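Local structure of MutT/nudix family protein (Enterococcus faecalis, 2FML) at residues 68-73 with 142-147; 41-46 with 184-189; 219-224 with 238-243. The protein is of unknown function but probably combines a Nudix hydrolase-type domain with an NrtR-like DNA-binding winged-helix domain. One frame throughout, in Å; residues are numbered along the deposited sequence.

Interaction 1: residues 68-73 with 142-147; sequences FRNSWA and DAKEVH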
loop_
_atom_site.group_PDB
_atom_site.type_symbol
_atom_site.label_atom_id
_atom_site.label_comp_id
_atom_site.label_asym_id
_atom_site.label_seq_id
_atom_site.Cartn_x
_atom_site.Cartn_y
_atom_site.Cartn_z
ATOM N N PHE A 68 7.728 12.531 -21.386
ATOM C CA PHE A 68 7.102 11.450 -22.131
ATOM C C PHE A 68 5.954 11.886 -22.949
ATOM O O PHE A 68 4.950 11.165 -22.987
ATOM C CB PHE A 68 6.653 10.324 -21.151
ATOM C CG PHE A 68 7.818 9.710 -20.389
ATOM C CD1 PHE A 68 8.693 8.802 -21.030
ATOM C CD2 PHE A 68 8.084 10.082 -19.072
ATOM C CE1 PHE A 68 9.795 8.233 -20.331
ATOM C CE2 PHE A 68 9.179 9.533 -18.376
ATOM C CZ PHE A 68 10.020 8.608 -19.002
ATOM N N ARG A 69 6.084 13.053 -23.613
ATOM C CA ARG A 69 5.166 13.454 -24.651
ATOM C C ARG A 69 4.926 12.346 -25.684
ATOM O O ARG A 69 5.868 11.770 -26.210
ATOM C CB ARG A 69 5.684 14.685 -25.391
ATOM C CG ARG A 69 4.705 15.310 -26.358
ATOM C CD ARG A 69 5.445 16.262 -27.317
ATOM N NE ARG A 69 6.063 17.345 -26.572
ATOM C CZ ARG A 69 7.087 18.115 -26.964
ATOM N NH1 ARG A 69 7.734 17.926 -28.112
ATOM N NH2 ARG A 69 7.495 19.070 -26.123
ATOM N N ASN A 70 3.652 12.078 -25.967
ATOM C CA ASN A 70 3.268 11.103 -26.977
ATOM C C ASN A 70 3.413 9.633 -26.573
ATOM O O ASN A 70 3.064 8.729 -27.327
ATOM C CB ASN A 70 3.990 11.407 -28.315
ATOM C CG ASN A 70 3.487 12.699 -28.978
ATOM O OD1 ASN A 70 2.411 13.199 -28.668
ATOM N ND2 ASN A 70 4.284 13.240 -29.896
ATOM N N SER A 71 3.921 9.385 -25.380
ATOM C CA SER A 71 3.983 8.041 -24.865
ATOM C C SER A 71 2.588 7.702 -24.290
ATOM O O SER A 71 1.873 8.589 -23.868
ATOM C CB SER A 71 5.071 7.922 -23.785
ATOM O OG SER A 71 6.364 8.070 -24.330
ATOM N N TRP A 72 2.252 6.418 -24.255
ATOM C CA TRP A 72 1.089 5.926 -23.543
ATOM C C TRP A 72 1.424 5.734 -22.064
ATOM O O TRP A 72 2.563 5.456 -21.690
ATOM C CB TRP A 72 0.528 4.626 -24.188
ATOM C CG TRP A 72 0.129 4.844 -25.612
ATOM C CD1 TRP A 72 0.933 4.677 -26.722
ATOM C CD2 TRP A 72 -1.144 5.314 -26.106
ATOM N NE1 TRP A 72 0.238 5.010 -27.857
ATOM C CE2 TRP A 72 -1.042 5.379 -27.518
ATOM C CE3 TRP A 72 -2.364 5.672 -25.498
ATOM C CZ2 TRP A 72 -2.112 5.807 -28.333
ATOM C CZ3 TRP A 72 -3.426 6.079 -26.310
ATOM C CH2 TRP A 72 -3.300 6.129 -27.710
ATOM N N ALA A 73 0.415 5.924 -21.227
ATOM C CA ALA A 73 0.649 6.103 -19.831
ATOM C C ALA A 73 -0.641 5.769 -19.072
ATOM O O ALA A 73 -1.706 5.841 -19.645
ATOM C CB ALA A 73 1.077 7.577 -19.563
ATOM N N ASP A 142 -4.866 17.290 -21.275
ATOM C CA ASP A 142 -3.505 16.649 -21.281
ATOM C C ASP A 142 -3.414 15.247 -21.908
ATOM O O ASP A 142 -2.351 14.624 -21.926
ATOM C CB ASP A 142 -2.889 16.633 -19.872
ATOM C CG ASP A 142 -2.796 18.037 -19.257
ATOM O OD1 ASP A 142 -2.529 19.038 -19.993
ATOM O OD2 ASP A 142 -2.985 18.137 -18.022
ATOM N N ALA A 143 -4.523 14.775 -22.454
ATOM C CA ALA A 143 -4.563 13.470 -23.026
ATOM C C ALA A 143 -4.889 13.647 -24.474
ATOM O O ALA A 143 -5.934 14.238 -24.804
ATOM C CB ALA A 143 -5.614 12.635 -22.326
ATOM N N LYS A 144 -3.985 13.179 -25.333
ATOM C CA LYS A 144 -4.139 13.264 -26.800
ATOM C C LYS A 144 -5.101 12.179 -27.268
ATOM O O LYS A 144 -5.767 12.305 -28.266
ATOM C CB LYS A 144 -2.792 13.021 -27.490
ATOM C CG LYS A 144 -2.169 14.189 -28.188
ATOM C CD LYS A 144 -0.957 13.711 -28.990
ATOM C CE LYS A 144 -1.259 13.499 -30.468
ATOM N NZ LYS A 144 0.013 13.560 -31.267
ATOM N N GLU A 145 -5.113 11.076 -26.553
ATOM C CA GLU A 145 -6.046 9.994 -26.795
ATOM C C GLU A 145 -6.238 9.278 -25.481
ATOM O O GLU A 145 -5.392 9.357 -24.576
ATOM C CB GLU A 145 -5.474 8.976 -27.756
ATOM C CG GLU A 145 -4.986 9.515 -29.047
ATOM C CD GLU A 145 -5.269 8.539 -30.127
ATOM O OE1 GLU A 145 -4.405 7.648 -30.346
ATOM O OE2 GLU A 145 -6.371 8.646 -30.722
ATOM N N VAL A 146 -7.359 8.591 -25.395
ATOM C CA VAL A 146 -7.720 7.803 -24.228
ATOM C C VAL A 146 -8.463 6.576 -24.770
ATOM O O VAL A 146 -9.394 6.695 -25.548
ATOM C CB VAL A 146 -8.541 8.614 -23.119
ATOM C CG1 VAL A 146 -9.933 8.983 -23.596
ATOM C CG2 VAL A 146 -8.623 7.789 -21.843
ATOM N N HIS A 147 -8.009 5.396 -24.385
ATOM C CA HIS A 147 -8.575 4.180 -24.977
ATOM C C HIS A 147 -8.537 3.094 -23.959
ATOM O O HIS A 147 -7.641 3.043 -23.099
ATOM C CB HIS A 147 -7.755 3.704 -26.176
ATOM C CG HIS A 147 -7.714 4.654 -27.330
ATOM N ND1 HIS A 147 -6.531 5.185 -27.820
ATOM C CD2 HIS A 147 -8.707 5.149 -28.116
ATOM C CE1 HIS A 147 -6.804 5.965 -28.858
ATOM N NE2 HIS A 147 -8.114 5.977 -29.042
#

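Interaction 2: residues 41-46 with 184-189; sequences TVDMVL and FDHSEI. With GOL (glycerol), chain C.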
loop_
_atom_site.group_PDB
_atom_site.type_symbol
_atom_site.label_atom_id
_atom_site.label_comp_id
_atom_site.label_asym_id
_atom_site.label_seq_id
_atom_site.Cartn_x
_atom_site.Cartn_y
_atom_site.Cartn_z
ATOM N N THR A 41 2.113 12.396 -6.621
ATOM C CA THR A 41 1.157 12.137 -7.667
ATOM C C THR A 41 0.394 10.865 -7.334
ATOM O O THR A 41 0.668 10.193 -6.306
ATOM C CB THR A 41 1.830 11.957 -9.077
ATOM O OG1 THR A 41 2.775 10.907 -9.010
ATOM C CG2 THR A 41 2.543 13.185 -9.572
ATOM N N VAL A 42 -0.643 10.626 -8.157
ATOM C CA VAL A 42 -1.514 9.467 -8.084
ATOM C C VAL A 42 -1.588 8.947 -9.516
ATOM O O VAL A 42 -1.545 9.727 -10.453
ATOM C CB VAL A 42 -2.987 9.813 -7.553
ATOM C CG1 VAL A 42 -2.976 10.069 -6.092
ATOM C CG2 VAL A 42 -3.603 11.015 -8.306
ATOM N N ASP A 43 -1.743 7.647 -9.671
ATOM C CA ASP A 43 -1.959 7.047 -10.961
ATOM C C ASP A 43 -3.020 5.971 -10.749
ATOM O O ASP A 43 -3.116 5.336 -9.648
ATOM C CB ASP A 43 -0.652 6.387 -11.469
ATOM C CG ASP A 43 0.303 7.405 -12.094
ATOM O OD1 ASP A 43 0.029 7.847 -13.240
ATOM O OD2 ASP A 43 1.306 7.800 -11.428
HETATM N N MSE A 44 -3.787 5.715 -11.803
HETATM C CA MSE A 44 -4.958 4.870 -11.677
HETATM C C MSE A 44 -4.934 3.756 -12.684
HETATM O O MSE A 44 -4.766 4.015 -13.877
HETATM C CB MSE A 44 -6.197 5.733 -11.829
HETATM C CG MSE A 44 -7.476 5.005 -11.995
HETATM SE SE MSE A 44 -8.135 4.163 -10.302
HETATM C CE MSE A 44 -7.840 2.543 -10.832
ATOM N N VAL A 45 -5.079 2.508 -12.191
ATOM C CA VAL A 45 -5.194 1.338 -13.090
ATOM C C VAL A 45 -6.652 0.927 -13.149
ATOM O O VAL A 45 -7.178 0.421 -12.179
ATOM C CB VAL A 45 -4.311 0.144 -12.699
ATOM C CG1 VAL A 45 -4.527 -1.008 -13.716
ATOM C CG2 VAL A 45 -2.782 0.538 -12.606
ATOM N N LEU A 46 -7.301 1.221 -14.278
ATOM C CA LEU A 46 -8.702 0.896 -14.521
ATOM C C LEU A 46 -8.796 -0.326 -15.402
ATOM O O LEU A 46 -8.298 -0.329 -16.510
ATOM C CB LEU A 46 -9.449 2.068 -15.200
ATOM C CG LEU A 46 -9.560 3.379 -14.434
ATOM C CD1 LEU A 46 -10.335 4.348 -15.309
ATOM C CD2 LEU A 46 -10.342 3.139 -13.164
ATOM N N PHE A 184 7.243 6.739 -17.898
ATOM C CA PHE A 184 7.636 6.659 -16.503
ATOM C C PHE A 184 7.979 5.214 -16.137
ATOM O O PHE A 184 8.641 4.536 -16.942
ATOM C CB PHE A 184 6.573 7.257 -15.571
ATOM C CG PHE A 184 6.199 8.701 -15.901
ATOM C CD1 PHE A 184 7.040 9.740 -15.555
ATOM C CD2 PHE A 184 4.981 9.000 -16.529
ATOM C CE1 PHE A 184 6.686 11.080 -15.846
ATOM C CE2 PHE A 184 4.611 10.273 -16.811
ATOM C CZ PHE A 184 5.481 11.365 -16.456
ATOM N N ASP A 185 7.501 4.769 -14.965
ATOM C CA ASP A 185 7.627 3.406 -14.467
ATOM C C ASP A 185 6.242 2.746 -14.503
ATOM O O ASP A 185 5.980 1.812 -13.784
ATOM C CB ASP A 185 8.181 3.415 -13.021
ATOM C CG ASP A 185 7.279 4.190 -12.037
ATOM O OD1 ASP A 185 6.372 4.925 -12.488
ATOM O OD2 ASP A 185 7.466 4.070 -10.802
ATOM N N HIS A 186 5.381 3.194 -15.409
ATOM C CA HIS A 186 4.003 2.633 -15.511
ATOM C C HIS A 186 3.915 1.163 -15.893
ATOM O O HIS A 186 2.953 0.500 -15.560
ATOM C CB HIS A 186 3.128 3.483 -16.426
ATOM C CG HIS A 186 2.865 4.830 -15.864
ATOM N ND1 HIS A 186 1.961 5.709 -16.426
ATOM C CD2 HIS A 186 3.375 5.441 -14.765
ATOM C CE1 HIS A 186 1.929 6.808 -15.695
ATOM N NE2 HIS A 186 2.778 6.666 -14.686
ATOM N N SER A 187 4.944 0.646 -16.553
ATOM C CA SER A 187 4.993 -0.804 -16.789
ATOM C C SER A 187 5.074 -1.598 -15.463
ATOM O O SER A 187 4.392 -2.654 -15.305
ATOM C CB SER A 187 6.222 -1.122 -17.655
ATOM O OG SER A 187 7.246 -1.241 -16.728
ATOM N N GLU A 188 5.864 -1.077 -14.503
ATOM C CA GLU A 188 5.917 -1.666 -13.170
ATOM C C GLU A 188 4.624 -1.587 -12.415
ATOM O O GLU A 188 4.371 -2.399 -11.574
ATOM C CB GLU A 188 6.986 -1.018 -12.249
ATOM C CG GLU A 188 8.410 -1.342 -12.581
ATOM C CD GLU A 188 9.314 -0.323 -11.955
ATOM O OE1 GLU A 188 9.198 -0.205 -10.721
ATOM O OE2 GLU A 188 10.081 0.391 -12.686
ATOM N N ILE A 189 3.929 -0.482 -12.589
ATOM C CA ILE A 189 2.658 -0.276 -11.969
ATOM C C ILE A 189 1.565 -1.221 -12.566
ATOM O O ILE A 189 0.763 -1.778 -11.818
ATOM C CB ILE A 189 2.185 1.221 -12.059
ATOM C CG1 ILE A 189 3.287 2.272 -11.695
ATOM C CG2 ILE A 189 0.869 1.362 -11.314
ATOM C CD1 ILE A 189 2.718 3.741 -11.574
HETATM C C1 GOL C . 2.165 10.563 -13.465
HETATM O O1 GOL C . 1.330 9.814 -14.388
HETATM C C2 GOL C . 3.542 9.926 -13.146
HETATM O O2 GOL C . 3.434 8.616 -12.551
HETATM C C3 GOL C . 4.142 10.859 -12.101
HETATM O O3 GOL C . 5.503 10.641 -11.761
#

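Interaction 3: residues 219-224 with 238-243; sequences EARKVF and SNFKKA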
loop_
_atom_site.group_PDB
_atom_site.type_symbol
_atom_site.label_atom_id
_atom_site.label_comp_id
_atom_site.label_asym_id
_atom_site.label_seq_id
_atom_site.Cartn_x
_atom_site.Cartn_y
_atom_site.Cartn_z
ATOM N N GLU A 219 -18.976 -17.374 -16.258
ATOM C CA GLU A 219 -18.388 -16.025 -16.401
ATOM C C GLU A 219 -17.218 -15.817 -15.419
ATOM O O GLU A 219 -16.160 -15.315 -15.794
ATOM C CB GLU A 219 -19.446 -14.914 -16.248
ATOM C CG GLU A 219 -20.556 -14.894 -17.343
ATOM C CD GLU A 219 -21.799 -14.042 -16.964
ATOM O OE1 GLU A 219 -21.970 -13.712 -15.766
ATOM O OE2 GLU A 219 -22.590 -13.678 -17.867
ATOM N N ALA A 220 -17.413 -16.204 -14.161
ATOM C CA ALA A 220 -16.379 -16.049 -13.150
ATOM C C ALA A 220 -15.159 -16.866 -13.520
ATOM O O ALA A 220 -14.050 -16.386 -13.399
ATOM C CB ALA A 220 -16.902 -16.458 -11.759
ATOM N N ARG A 221 -15.358 -18.121 -13.934
ATOM C CA ARG A 221 -14.247 -18.910 -14.479
ATOM C C ARG A 221 -13.495 -18.209 -15.642
ATOM O O ARG A 221 -12.264 -18.249 -15.675
ATOM C CB ARG A 221 -14.705 -20.308 -14.874
ATOM C CG ARG A 221 -14.982 -21.208 -13.671
ATOM C CD ARG A 221 -15.963 -22.375 -14.011
ATOM N NE ARG A 221 -15.362 -23.241 -15.008
ATOM C CZ ARG A 221 -15.907 -23.552 -16.177
ATOM N NH1 ARG A 221 -17.116 -23.113 -16.502
ATOM N NH2 ARG A 221 -15.236 -24.328 -17.020
ATOM N N LYS A 222 -14.231 -17.579 -16.570
ATOM C CA LYS A 222 -13.657 -16.893 -17.771
ATOM C C LYS A 222 -12.815 -15.671 -17.414
ATOM O O LYS A 222 -11.818 -15.386 -18.063
ATOM C CB LYS A 222 -14.770 -16.503 -18.760
ATOM C CG LYS A 222 -15.493 -17.726 -19.462
ATOM C CD LYS A 222 -16.126 -17.315 -20.806
ATOM C CE LYS A 222 -16.925 -18.418 -21.489
ATOM N NZ LYS A 222 -17.383 -17.940 -22.857
ATOM N N VAL A 223 -13.226 -14.951 -16.368
ATOM C CA VAL A 223 -12.457 -13.860 -15.823
ATOM C C VAL A 223 -11.189 -14.406 -15.148
ATOM O O VAL A 223 -10.084 -13.997 -15.489
ATOM C CB VAL A 223 -13.286 -13.014 -14.862
ATOM C CG1 VAL A 223 -12.372 -12.053 -14.116
ATOM C CG2 VAL A 223 -14.366 -12.277 -15.624
ATOM N N PHE A 224 -11.346 -15.338 -14.218
ATOM C CA PHE A 224 -10.215 -16.012 -13.625
ATOM C C PHE A 224 -9.204 -16.582 -14.643
ATOM O O PHE A 224 -8.006 -16.481 -14.434
ATOM C CB PHE A 224 -10.697 -17.135 -12.721
ATOM C CG PHE A 224 -10.845 -16.735 -11.289
ATOM C CD1 PHE A 224 -11.729 -15.702 -10.919
ATOM C CD2 PHE A 224 -10.102 -17.395 -10.291
ATOM C CE1 PHE A 224 -11.867 -15.325 -9.582
ATOM C CE2 PHE A 224 -10.241 -17.038 -8.951
ATOM C CZ PHE A 224 -11.133 -15.996 -8.597
ATOM N N SER A 238 -17.213 -27.601 -11.135
ATOM C CA SER A 238 -17.641 -28.198 -9.865
ATOM C C SER A 238 -16.686 -27.905 -8.685
ATOM O O SER A 238 -17.149 -27.723 -7.521
ATOM C CB SER A 238 -17.838 -29.715 -10.078
ATOM O OG SER A 238 -17.790 -30.461 -8.838
ATOM N N ASN A 239 -15.364 -27.872 -8.989
ATOM C CA ASN A 239 -14.353 -27.550 -7.993
ATOM C C ASN A 239 -14.306 -26.053 -7.692
ATOM O O ASN A 239 -14.029 -25.653 -6.556
ATOM C CB ASN A 239 -12.978 -28.023 -8.476
ATOM C CG ASN A 239 -12.714 -29.489 -8.172
ATOM O OD1 ASN A 239 -12.321 -29.846 -7.062
ATOM N ND2 ASN A 239 -12.905 -30.344 -9.166
ATOM N N PHE A 240 -14.537 -25.241 -8.731
ATOM C CA PHE A 240 -14.566 -23.777 -8.631
ATOM C C PHE A 240 -15.832 -23.328 -7.888
ATOM O O PHE A 240 -15.764 -22.489 -6.968
ATOM C CB PHE A 240 -14.482 -23.139 -10.031
ATOM C CG PHE A 240 -14.477 -21.628 -10.027
ATOM C CD1 PHE A 240 -13.284 -20.922 -10.070
ATOM C CD2 PHE A 240 -15.678 -20.911 -9.997
ATOM C CE1 PHE A 240 -13.281 -19.518 -10.087
ATOM C CE2 PHE A 240 -15.694 -19.517 -9.998
ATOM C CZ PHE A 240 -14.479 -18.817 -10.044
ATOM N N LYS A 241 -16.979 -23.901 -8.269
ATOM C CA LYS A 241 -18.255 -23.618 -7.583
ATOM C C LYS A 241 -18.147 -23.782 -6.061
ATOM O O LYS A 241 -18.682 -22.843 -5.243
ATOM C CB LYS A 241 -19.386 -24.493 -8.125
ATOM C CG LYS A 241 -20.763 -23.898 -7.908
ATOM C CD LYS A 241 -21.852 -24.954 -8.062
ATOM C CE LYS A 241 -23.202 -24.287 -8.259
ATOM N NZ LYS A 241 -24.285 -25.301 -8.291
ATOM N N LYS A 242 -17.402 -24.933 -5.681
ATOM C CA LYS A 242 -17.311 -25.240 -4.242
ATOM C C LYS A 242 -16.333 -24.341 -3.478
ATOM O O LYS A 242 -16.646 -23.856 -2.381
ATOM C CB LYS A 242 -16.995 -26.724 -4.013
ATOM C CG LYS A 242 -18.216 -27.556 -3.624
ATOM C CD LYS A 242 -18.375 -27.600 -2.094
ATOM C CE LYS A 242 -19.167 -26.408 -1.545
ATOM N NZ LYS A 242 -20.449 -26.876 -0.933
ATOM N N ALA A 243 -15.161 -24.122 -4.076
ATOM C CA ALA A 243 -14.111 -23.307 -3.484
ATOM C C ALA A 243 -14.468 -21.816 -3.330
ATOM O O ALA A 243 -13.946 -21.147 -2.441
ATOM C CB ALA A 243 -12.818 -23.466 -4.276
#

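Interaction 1: residues 68-73 with 142-147
W72 meets E145 and H147 with the outer rim of its six-membered ring. Its CH2 lies 3.2 Å from E145 OE1, an oxygen that comes in near the plane of the indole at its edge, and 3.4 Å from H147 ND1. Indole and imidazole touch rim to rim, with planes at 41° and neither ring over the face of the other. E145 CB touches the same ring carbon, 3.6 Å from W72 CH2. E145 CG stands beside its own backbone N (chi1 -54°) and the chain then bends at chi2, which brings OE1 to the edge of the indole. Toward the surface, N70 OD1 approaches the aliphatic part of K144, 3.4 Å from CD; no hydrogen bond crosses the contact. N70 itself sits in a type II beta turn from F68 to S71, closed by S71 N to F68 O at 3.2 Å. In the next shell, H162 stacks on the ring of H147 and F149 meets W72 edge-to-face. Q62 of strand 55-63 lies against W72, K144 and E145 alike, so the start of strand 72-78 and the start of strand 143-154 approach each other across strand 55-63, the neighbour of both in the Nudix sheet.

Interaction 2: residues 41-46 with 184-189
D43 and H186 are joined by a glycerol, probably from the crystallisation liquor, rather than by a direct hydrogen bond. Both carboxylate oxygens are used: GOL O1 donates to D43 OD1 at 2.6 Å and GOL O2 to D43 OD2 at 2.5 Å. H186 NE2 in turn donates to GOL O2 at 3.0 Å, almost straight at 175°, with the oxygen near the plane of the imidazole. D43 OD1 comes to 3.3 Å from H186 NE2, but at an angle too poor for a hydrogen bond; the carboxylate and ring planes are 71° apart. The rotation of the imidazole is fixed from its other nitrogen as well, since ND1 bonds to L74 N. GOL C2 sits over the centre of the F184 ring, 3.7 Å above its plane, so that this ring covers the glycerol on one side. R117 and D118 supply further hydrogen bonds to the glycerol, while T125 bonds to both D43 OD2 and T41 OG1, holding the carboxylate from the strand side. Farther along strand 39-50 the contact turns apolar: V45 CG2 meets I189 CG2 at 4.0 Å, and I189 CD1 reaches toward D43 CB. With CG2 anti to its backbone N, I189 turns that methyl to V45. Helix 186-200 therefore starts over one face of the Nudix sheet, packing through H186 and I189 on strand 72-78 and through I189 on strand 123-131, while V42 and M44 of strand 39-50 face helix 85-97 on the other side, the alpha/beta/alpha sandwich of the Nudix fold.

Interaction 3: residues 219-224 with 238-243
F240 reaches from helix 238-243 into the side of helix 219-224, and every side-chain atom from CB to CZ finds a partner there. CB lies 4.2 Å from R221 CG. At CG the ring comes under that same methylene, 3.7 Å away, and R221 CG stands 3.8 Å from the ring centroid, 16° off the normal: a CH-pi contact over one face. Along one side of the ring, CD2 stays close to R221 CG and CE2 comes to A220 CB at 3.7 Å; along the other, CD1 is still near R221 CG, whereas CE1 drives into the face of F224, 3.8 Å from F224 CD2. The tip, CZ, ends against A220 CB. Because CG is anti to the backbone N, the ring extends straight out toward the facing helix. F224 and F240 form a T-shaped pair with F240 giving the edge, centroids 5.2 Å apart and planes at 86°. The helix segments run almost perpendicular, at 95°, with axes 11.0 Å apart, a separation spanned chiefly by this one phenylalanine. I217 on helix 217-228 adds to the wall around F240, and M244 packs on F224. R221 lends its methylene to the ring, while its guanidinium reaches out to I235 O through NE. No hydrogen bond or salt bridge links the two segments, so their union rests on dispersion and weakly polar ring contacts in a buried core, consistent with helix packing in a winged helix-turn-helix domain.

After helices 7-16 and 20-27, strand 39-50 opens interaction 2, which closes only when the start of helix 186-200 returns to it, 138 residues later. Inside that long loop, interaction 1 opens at residues 68-73 and closes at 142-147, fully nested. The two share one sheet and touch directly, F68 CE2 lying 3.4 Å from F184 N, so the turn before strand 72-78 meets the chain leading into helix 186-200. Interaction 3 follows in series, a short loop within the winged-helix region. Its nearest atoms are about 12 Å from interaction 2 and about 18 Å from interaction 1, and helix 186-200 leads along the chain toward it.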